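Local coordinates for USG-1 protein homolog (Pseudomonas aeruginosa, PDB 2HJS) that probably binds NAD or NADP and forms dimers as a member of the aspartate-semialdehyde dehydrogenase family, though its own reaction is not established, at residues Leu36-Gly46 and Leu56-Phe66; Leu102-Met111 and Gln122-Pro131. All blocks are in the same frame, centred on the assembly; numbering follows the deposited sequence. Where two conformers were deposited one is given.

Contact 1: Leu36-Gly46 and Leu56-Phe66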
loop_
_atom_site.group_PDB
_atom_site.type_symbol
_atom_site.label_atom_id
_atom_site.label_comp_id
_atom_site.label_asym_id
_atom_site.label_seq_id
_atom_site.Cartn_x
_atom_site.Cartn_y
_atom_site.Cartn_z
ATOM N N LEU A 36 7.764 31.367 25.589
ATOM C CA LEU A 36 6.962 30.451 24.805
ATOM C C LEU A 36 5.488 30.576 25.193
ATOM O O LEU A 36 5.145 30.502 26.374
ATOM C CB LEU A 36 7.442 29.005 24.986
ATOM C CG LEU A 36 6.667 27.905 24.253
ATOM C CD1 LEU A 36 6.590 28.113 22.730
ATOM C CD2 LEU A 36 7.182 26.494 24.576
ATOM N N HIS A 37 4.627 30.737 24.190
ATOM C CA HIS A 37 3.196 30.832 24.402
ATOM C C HIS A 37 2.496 29.704 23.663
ATOM O O HIS A 37 2.600 29.600 22.433
ATOM C CB HIS A 37 2.678 32.189 23.906
ATOM C CG HIS A 37 3.322 33.355 24.575
ATOM N ND1 HIS A 37 2.967 33.768 25.841
ATOM C CD2 HIS A 37 4.313 34.186 24.173
ATOM C CE1 HIS A 37 3.704 34.809 26.190
ATOM N NE2 HIS A 37 4.524 35.088 25.192
ATOM N N LEU A 38 1.798 28.860 24.415
ATOM C CA LEU A 38 1.040 27.745 23.871
ATOM C C LEU A 38 -0.426 28.127 23.665
ATOM O O LEU A 38 -1.080 28.601 24.572
ATOM C CB LEU A 38 1.145 26.539 24.805
ATOM C CG LEU A 38 2.543 26.045 25.196
ATOM C CD1 LEU A 38 2.481 24.724 25.975
ATOM C CD2 LEU A 38 3.428 25.892 23.980
ATOM N N LEU A 39 -0.947 27.911 22.463
ATOM C CA LEU A 39 -2.306 28.331 22.167
ATOM C C LEU A 39 -3.099 27.243 21.513
ATOM O O LEU A 39 -2.547 26.400 20.821
ATOM C CB LEU A 39 -2.298 29.581 21.285
ATOM C CG LEU A 39 -1.488 30.748 21.847
ATOM C CD1 LEU A 39 -1.077 31.655 20.715
ATOM C CD2 LEU A 39 -2.273 31.508 22.944
ATOM N N ALA A 40 -4.403 27.270 21.740
ATOM C CA ALA A 40 -5.328 26.352 21.086
ATOM C C ALA A 40 -6.694 27.020 20.975
ATOM O O ALA A 40 -6.857 28.148 21.399
ATOM C CB ALA A 40 -5.423 25.056 21.863
ATOM N N SER A 41 -7.668 26.326 20.396
ATOM C CA SER A 41 -9.044 26.817 20.353
ATOM C C SER A 41 -9.652 26.766 21.747
ATOM O O SER A 41 -9.253 25.928 22.559
ATOM C CB SER A 41 -9.873 25.998 19.372
ATOM O OG SER A 41 -9.427 26.234 18.041
ATOM N N ALA A 42 -10.601 27.664 22.023
ATOM C CA ALA A 42 -11.274 27.751 23.335
ATOM C C ALA A 42 -11.635 26.377 23.944
ATOM O O ALA A 42 -11.637 26.217 25.169
ATOM C CB ALA A 42 -12.508 28.649 23.245
ATOM N N GLU A 43 -11.942 25.410 23.072
ATOM C CA GLU A 43 -12.074 23.985 23.432
ATOM C C GLU A 43 -10.982 23.542 24.408
ATOM O O GLU A 43 -11.261 23.261 25.584
ATOM C CB GLU A 43 -11.988 23.103 22.172
ATOM C CG GLU A 43 -13.307 22.891 21.422
ATOM C CD GLU A 43 -13.902 24.188 20.872
ATOM O OE1 GLU A 43 -15.120 24.418 21.096
ATOM O OE2 GLU A 43 -13.154 24.976 20.230
ATOM N N SER A 44 -9.747 23.516 23.896
ATOM C CA SER A 44 -8.567 23.025 24.611
ATOM C C SER A 44 -7.948 24.025 25.591
ATOM O O SER A 44 -7.141 23.636 26.437
ATOM C CB SER A 44 -7.492 22.580 23.610
ATOM O OG SER A 44 -8.044 21.829 22.544
ATOM N N ALA A 45 -8.313 25.299 25.478
ATOM C CA ALA A 45 -7.748 26.344 26.341
ATOM C C ALA A 45 -7.916 26.017 27.823
ATOM O O ALA A 45 -8.920 25.406 28.214
ATOM C CB ALA A 45 -8.375 27.691 26.026
ATOM N N GLY A 46 -6.939 26.419 28.639
ATOM C CA GLY A 46 -7.004 26.227 30.093
ATOM C C GLY A 46 -6.277 25.000 30.634
ATOM O O GLY A 46 -6.042 24.893 31.842
ATOM N N LEU A 56 3.167 24.789 31.655
ATOM C CA LEU A 56 2.642 25.984 30.966
ATOM C C LEU A 56 1.133 25.922 30.720
ATOM O O LEU A 56 0.614 24.881 30.331
ATOM C CB LEU A 56 3.344 26.153 29.605
ATOM C CG LEU A 56 4.737 26.786 29.528
ATOM C CD1 LEU A 56 5.750 26.023 30.368
ATOM C CD2 LEU A 56 5.203 26.819 28.105
ATOM N N ARG A 57 0.426 27.035 30.914
ATOM C CA ARG A 57 -1.009 27.071 30.608
ATOM C C ARG A 57 -1.249 27.286 29.105
ATOM O O ARG A 57 -0.645 28.173 28.505
ATOM C CB ARG A 57 -1.707 28.167 31.424
ATOM C CG ARG A 57 -3.237 28.095 31.400
ATOM C CD ARG A 57 -3.855 29.289 32.154
ATOM N NE ARG A 57 -5.305 29.403 31.923
ATOM C CZ ARG A 57 -5.877 29.942 30.835
ATOM N NH1 ARG A 57 -5.134 30.442 29.838
ATOM N NH2 ARG A 57 -7.208 29.984 30.744
ATOM N N VAL A 58 -2.116 26.479 28.494
ATOM C CA VAL A 58 -2.504 26.700 27.086
ATOM C C VAL A 58 -3.557 27.816 27.062
ATOM O O VAL A 58 -4.565 27.722 27.763
ATOM C CB VAL A 58 -3.071 25.417 26.426
ATOM C CG1 VAL A 58 -3.548 25.699 25.011
ATOM C CG2 VAL A 58 -2.023 24.293 26.422
ATOM N N GLY A 59 -3.306 28.866 26.276
ATOM C CA GLY A 59 -4.221 30.005 26.142
ATOM C C GLY A 59 -5.090 29.910 24.902
ATOM O O GLY A 59 -4.840 29.082 24.029
ATOM N N ASP A 60 -6.126 30.741 24.835
ATOM C CA ASP A 60 -7.066 30.742 23.715
ATOM C C ASP A 60 -6.450 31.554 22.585
ATOM O O ASP A 60 -6.154 32.726 22.768
ATOM C CB ASP A 60 -8.406 31.353 24.160
ATOM C CG ASP A 60 -9.501 31.298 23.076
ATOM O OD1 ASP A 60 -9.243 30.978 21.884
ATOM O OD2 ASP A 60 -10.663 31.595 23.435
ATOM N N VAL A 61 -6.250 30.925 21.425
ATOM C CA VAL A 61 -5.742 31.638 20.249
ATOM C C VAL A 61 -6.567 32.899 19.903
ATOM O O VAL A 61 -6.002 33.896 19.463
ATOM C CB VAL A 61 -5.555 30.708 19.015
ATOM C CG1 VAL A 61 -6.894 30.158 18.507
ATOM C CG2 VAL A 61 -4.793 31.425 17.905
ATOM N N ASP A 62 -7.882 32.864 20.132
ATOM C CA ASP A 62 -8.749 34.005 19.808
ATOM C C ASP A 62 -8.414 35.268 20.613
ATOM O O ASP A 62 -8.582 36.376 20.116
ATOM C CB ASP A 62 -10.233 33.653 19.963
ATOM C CG ASP A 62 -10.738 32.718 18.867
ATOM O OD1 ASP A 62 -10.010 32.465 17.883
ATOM O OD2 ASP A 62 -11.887 32.235 18.988
ATOM N N SER A 63 -7.920 35.083 21.837
ATOM C CA SER A 63 -7.562 36.181 22.744
ATOM C C SER A 63 -6.135 36.708 22.589
ATOM O O SER A 63 -5.800 37.712 23.194
ATOM C CB SER A 63 -7.723 35.724 24.197
ATOM O OG SER A 63 -9.077 35.440 24.507
ATOM N N PHE A 64 -5.298 36.035 21.797
ATOM C CA PHE A 64 -3.842 36.252 21.849
ATOM C C PHE A 64 -3.338 37.454 21.059
ATOM O O PHE A 64 -3.779 37.675 19.925
ATOM C CB PHE A 64 -3.091 34.985 21.397
ATOM C CG PHE A 64 -1.594 35.041 21.624
ATOM C CD1 PHE A 64 -1.063 34.933 22.914
ATOM C CD2 PHE A 64 -0.712 35.186 20.545
ATOM C CE1 PHE A 64 0.318 34.967 23.129
ATOM C CE2 PHE A 64 0.672 35.219 20.753
ATOM C CZ PHE A 64 1.183 35.120 22.055
ATOM N N ASP A 65 -2.395 38.193 21.660
ATOM C CA ASP A 65 -1.713 39.327 21.020
ATOM C C ASP A 65 -0.430 38.879 20.336
ATOM O O ASP A 65 0.608 38.711 21.004
ATOM C CB ASP A 65 -1.396 40.427 22.065
ATOM C CG ASP A 65 -0.772 41.699 21.446
ATOM O OD1 ASP A 65 -0.742 41.871 20.205
ATOM O OD2 ASP A 65 -0.291 42.552 22.229
ATOM N N PHE A 66 -0.506 38.689 19.007
ATOM C CA PHE A 66 0.628 38.197 18.209
ATOM C C PHE A 66 1.770 39.217 18.062
ATOM O O PHE A 66 2.885 38.862 17.670
ATOM C CB PHE A 66 0.166 37.702 16.823
ATOM C CG PHE A 66 -0.441 36.314 16.828
ATOM C CD1 PHE A 66 0.375 35.177 16.808
ATOM C CD2 PHE A 66 -1.827 36.140 16.827
ATOM C CE1 PHE A 66 -0.174 33.872 16.795
ATOM C CE2 PHE A 66 -2.400 34.842 16.814
ATOM C CZ PHE A 66 -1.565 33.703 16.798
HETATM O O HOH W 1 1.431 29.076 27.239
HETATM O O HOH W 2 -10.980 29.376 19.835
#
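L39 lays CD1 over one face of the F64 ring, 3.7 Å from its centroid, a CH-pi contact. With CG of F64 anti to the backbone N (chi1 -171°), the ring is carried to the L39 side chain, which it meets at about a right angle, and its CE1 and CZ reach H37 CB and CG. A branched leucine suits this place because CD2 lies along the same ring while CB meets V61. Glycine suits position 59 because L39 CD2 fills the space beside G59 where a side chain would point. Here the parallel ladder runs through three direct bonds: G59 N bonds L38 O at 2.8 Å, A40 N bonds G59 O, and V61 N bonds A40 O. Where the ladder has a gap, a water accepts from L38 N and donates to R57 O. V58 sends CG1 onto A40 CB, where a small residue fits. Toward strand 48-51, L38 CD1 packs on L56 CB (4.0 Å), the side chains at about a right angle. The solvent side is looser. Another water accepts from A42 N and donates to D60 OD1. That same OD1, met from above the carboxylate plane, takes D62 N at 2.9 Å in an Asx turn. G46 N bonds V58 O, and G46 CA lies over one face of the exposed R57 guanidinium. Apolar side chains thus pack against this pair of parallel strands of the Rossmann-type sheet, while carboxylate, backbone and water hold the turns at its rim.

Contact 2: Leu102-Met111 and Gln122-Pro131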
loop_
_atom_site.group_PDB
_atom_site.type_symbol
_atom_site.label_atom_id
_atom_site.label_comp_id
_atom_site.label_asym_id
_atom_site.label_seq_id
_atom_site.Cartn_x
_atom_site.Cartn_y
_atom_site.Cartn_z
ATOM N N LEU A 102 -2.884 28.253 3.378
ATOM C CA LEU A 102 -2.658 29.474 2.589
ATOM C C LEU A 102 -1.729 29.270 1.390
ATOM O O LEU A 102 -1.224 30.245 0.795
ATOM C CB LEU A 102 -2.139 30.598 3.485
ATOM C CG LEU A 102 -3.031 30.913 4.690
ATOM C CD1 LEU A 102 -2.295 31.803 5.623
ATOM C CD2 LEU A 102 -4.373 31.543 4.273
ATOM N N GLU A 103 -1.500 27.998 1.065
ATOM C CA GLU A 103 -0.816 27.596 -0.148
ATOM C C GLU A 103 -1.679 27.919 -1.373
ATOM O O GLU A 103 -2.905 28.047 -1.255
ATOM C CB GLU A 103 -0.512 26.084 -0.119
ATOM C CG GLU A 103 0.693 25.743 0.744
ATOM C CD GLU A 103 0.889 24.246 0.965
ATOM O OE1 GLU A 103 0.056 23.405 0.514
ATOM O OE2 GLU A 103 1.898 23.903 1.615
ATOM N N PRO A 104 -1.045 28.037 -2.555
ATOM C CA PRO A 104 0.406 27.949 -2.750
ATOM C C PRO A 104 1.191 29.270 -2.768
ATOM O O PRO A 104 2.419 29.234 -2.710
ATOM C CB PRO A 104 0.505 27.294 -4.129
ATOM C CG PRO A 104 -0.708 27.847 -4.883
ATOM C CD PRO A 104 -1.765 28.193 -3.834
ATOM N N SER A 105 0.508 30.411 -2.849
ATOM C CA SER A 105 1.203 31.662 -3.117
ATOM C C SER A 105 1.344 32.588 -1.912
ATOM O O SER A 105 2.380 33.236 -1.760
ATOM C CB SER A 105 0.565 32.403 -4.298
ATOM O OG SER A 105 -0.704 32.924 -3.955
ATOM N N VAL A 106 0.312 32.652 -1.069
ATOM C CA VAL A 106 0.351 33.505 0.115
ATOM C C VAL A 106 1.390 32.978 1.101
ATOM O O VAL A 106 2.203 33.759 1.611
ATOM C CB VAL A 106 -1.043 33.707 0.776
ATOM C CG1 VAL A 106 -0.905 34.486 2.086
ATOM C CG2 VAL A 106 -1.975 34.479 -0.167
ATOM N N ALA A 107 1.367 31.661 1.344
ATOM C CA ALA A 107 2.374 31.007 2.177
ATOM C C ALA A 107 2.968 29.816 1.420
ATOM O O ALA A 107 2.470 28.698 1.505
ATOM C CB ALA A 107 1.796 30.580 3.534
ATOM N N PRO A 108 4.040 30.072 0.656
ATOM C CA PRO A 108 4.694 29.034 -0.136
ATOM C C PRO A 108 5.318 27.948 0.757
ATOM O O PRO A 108 5.812 28.254 1.858
ATOM C CB PRO A 108 5.773 29.805 -0.918
ATOM C CG PRO A 108 5.940 31.107 -0.204
ATOM C CD PRO A 108 4.677 31.404 0.512
ATOM N N PRO A 109 5.234 26.677 0.318
ATOM C CA PRO A 109 5.921 25.614 1.050
ATOM C C PRO A 109 7.448 25.710 0.950
ATOM O O PRO A 109 7.982 25.872 -0.153
ATOM C CB PRO A 109 5.401 24.333 0.404
ATOM C CG PRO A 109 4.896 24.744 -0.964
ATOM C CD PRO A 109 4.470 26.171 -0.847
ATOM N N VAL A 110 8.128 25.649 2.101
ATOM C CA VAL A 110 9.593 25.676 2.159
ATOM C C VAL A 110 10.102 24.559 3.066
ATOM O O VAL A 110 9.568 24.320 4.180
ATOM C CB VAL A 110 10.183 27.033 2.676
ATOM C CG1 VAL A 110 11.717 27.037 2.579
ATOM C CG2 VAL A 110 9.607 28.244 1.948
HETATM N N MSE A 111 11.139 23.882 2.579
HETATM C CA MSE A 111 11.908 22.921 3.362
HETATM C C MSE A 111 13.394 23.207 3.293
HETATM O O MSE A 111 13.954 23.369 2.217
HETATM C CB MSE A 111 11.693 21.516 2.840
HETATM C CG MSE A 111 10.360 20.968 3.176
HETATM SE SE MSE A 111 10.187 19.207 2.355
HETATM C CE MSE A 111 11.398 18.212 3.556
ATOM N N GLN A 122 11.806 36.225 0.068
ATOM C CA GLN A 122 10.718 36.866 0.850
ATOM C C GLN A 122 11.329 37.870 1.839
ATOM O O GLN A 122 12.486 37.714 2.269
ATOM C CB GLN A 122 9.843 35.819 1.595
ATOM C CG GLN A 122 8.257 35.882 1.336
ATOM C CD GLN A 122 7.353 35.053 2.354
ATOM O OE1 GLN A 122 7.714 34.852 3.538
ATOM N NE2 GLN A 122 6.156 34.630 1.883
ATOM N N ALA A 123 10.576 38.909 2.194
ATOM C CA ALA A 123 11.043 39.808 3.232
ATOM C C ALA A 123 10.365 39.515 4.559
ATOM O O ALA A 123 9.175 39.255 4.595
ATOM C CB ALA A 123 10.841 41.270 2.827
ATOM N N ALA A 124 11.139 39.563 5.641
ATOM C CA ALA A 124 10.641 39.398 7.001
ATOM C C ALA A 124 9.721 40.558 7.402
ATOM O O ALA A 124 10.027 41.702 7.098
ATOM C CB ALA A 124 11.824 39.346 7.965
ATOM N N PRO A 125 8.619 40.286 8.130
ATOM C CA PRO A 125 8.059 38.995 8.619
ATOM C C PRO A 125 7.667 37.955 7.553
ATOM O O PRO A 125 7.035 38.286 6.552
ATOM C CB PRO A 125 6.831 39.415 9.435
ATOM C CG PRO A 125 6.565 40.869 9.055
ATOM C CD PRO A 125 7.846 41.465 8.608
ATOM N N PHE A 126 8.052 36.697 7.776
ATOM C CA PHE A 126 7.802 35.636 6.819
ATOM C C PHE A 126 6.415 35.024 7.028
ATOM O O PHE A 126 5.824 35.110 8.110
ATOM C CB PHE A 126 8.903 34.568 6.891
ATOM C CG PHE A 126 10.302 35.103 6.635
ATOM C CD1 PHE A 126 10.822 35.147 5.348
ATOM C CD2 PHE A 126 11.097 35.568 7.691
ATOM C CE1 PHE A 126 12.106 35.626 5.111
ATOM C CE2 PHE A 126 12.394 36.067 7.461
ATOM C CZ PHE A 126 12.897 36.090 6.170
ATOM N N LEU A 127 5.874 34.451 5.964
ATOM C CA LEU A 127 4.684 33.629 6.071
ATOM C C LEU A 127 4.848 32.434 5.140
ATOM O O LEU A 127 4.712 32.546 3.914
ATOM C CB LEU A 127 3.421 34.451 5.785
ATOM C CG LEU A 127 2.097 33.689 5.621
ATOM C CD1 LEU A 127 1.769 32.823 6.846
ATOM C CD2 LEU A 127 0.952 34.652 5.314
ATOM N N LEU A 128 5.177 31.289 5.734
ATOM C CA LEU A 128 5.597 30.126 4.974
ATOM C C LEU A 128 4.775 28.954 5.397
ATOM O O LEU A 128 4.275 28.926 6.521
ATOM C CB LEU A 128 7.062 29.801 5.266
ATOM C CG LEU A 128 8.014 30.996 5.157
ATOM C CD1 LEU A 128 9.286 30.722 5.922
ATOM C CD2 LEU A 128 8.274 31.329 3.694
ATOM N N SER A 129 4.657 27.974 4.500
ATOM C CA SER A 129 4.034 26.705 4.838
ATOM C C SER A 129 5.107 25.645 5.050
ATOM O O SER A 129 6.103 25.577 4.324
ATOM C CB SER A 129 3.055 26.243 3.739
ATOM O OG SER A 129 1.952 27.131 3.635
ATOM N N SER A 130 4.904 24.807 6.043
ATOM C CA SER A 130 5.695 23.592 6.117
ATOM C C SER A 130 4.809 22.454 5.561
ATOM O O SER A 130 3.678 22.296 6.010
ATOM C CB SER A 130 6.150 23.370 7.559
ATOM O OG SER A 130 7.184 22.422 7.635
ATOM N N PRO A 131 5.320 21.655 4.588
ATOM C CA PRO A 131 4.520 20.657 3.852
ATOM C C PRO A 131 3.855 19.597 4.739
ATOM O O PRO A 131 4.300 19.341 5.872
ATOM C CB PRO A 131 5.541 19.973 2.915
ATOM C CG PRO A 131 6.722 20.875 2.897
ATOM C CD PRO A 131 6.737 21.639 4.177
HETATM O O HOH W 3 -0.368 27.740 4.662
HETATM O O HOH W 4 9.638 22.604 6.212
#
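L102 opens the path with its CD1 near L127 CD2, a light apolar touch, while its N donates to a water that in turn donates to S129 OG. E103 follows. Its chain, extended beyond CG, runs past the serine, and OE2 comes within 3.4 Å of S129 CB; E221 of helix 213-225 brings a second carboxylate close, which could raise the proton affinity of the pair. V106 lays CG1 against L127 CD2 at 3.7 Å, the two side chains crossing obliquely next to helix 78-90, which V106 meets at E86 and L127 at R89. At A107 the methyl packs on L127 CG, and the small residue leaves room for S129 to come in: its OG, beside its own backbone N (chi1 -65°), donates to A107 O at 2.7 Å from above the carbonyl plane. Serine suits this buried place because one hydroxyl serves both a carbonyl and a water. P108 has no N-H to give, but its O takes S129 N at 2.9 Å in a nearly straight bond, and its CD rests against Q122 NE2. That amide is held from both ends by L127, OE1 accepting from L127 N and NE2 donating to L127 O. P109 likewise lacks a donor; its CA approaches S129 O, the acceptor for V110 N at 3.0 Å. V110 then meets L128 CD2 through CG2, and its O shares a water with S130 OG. Selenomethionine M111 ends the run, CG lying 3.6 Å from P131 CG, a flexible chain against a rigid ring. A proline-rich loop paired through a single bridge to strand 127-129 in this way closes the 127-129 edge of the mixed, mainly parallel sheet in the probable Rossmann-type NAD-binding domain.

Contacts 1 and 2 reach the same mixed sheet of the nucleotide-binding domain but at distant places, their centres about 23 Å apart and their nearest atoms about 9 Å apart. Contact 1, farther from the chain centre and partly buried, joins two neighbouring strands, so parallel backbone pairing, one rung of it through water, is backed by leucine and aromatic packing inside and by water and charged groups outside. Contact 2 is buried and joins a loop to the edge strand 127-129; prolines restrict its donors, a serine hydroxyl adds to the backbone bonds, and a glutamine amide steadies the strand's own start. Helix 78-90 borders both, whereas helices 213-225 and 317-336 pack on contact 2.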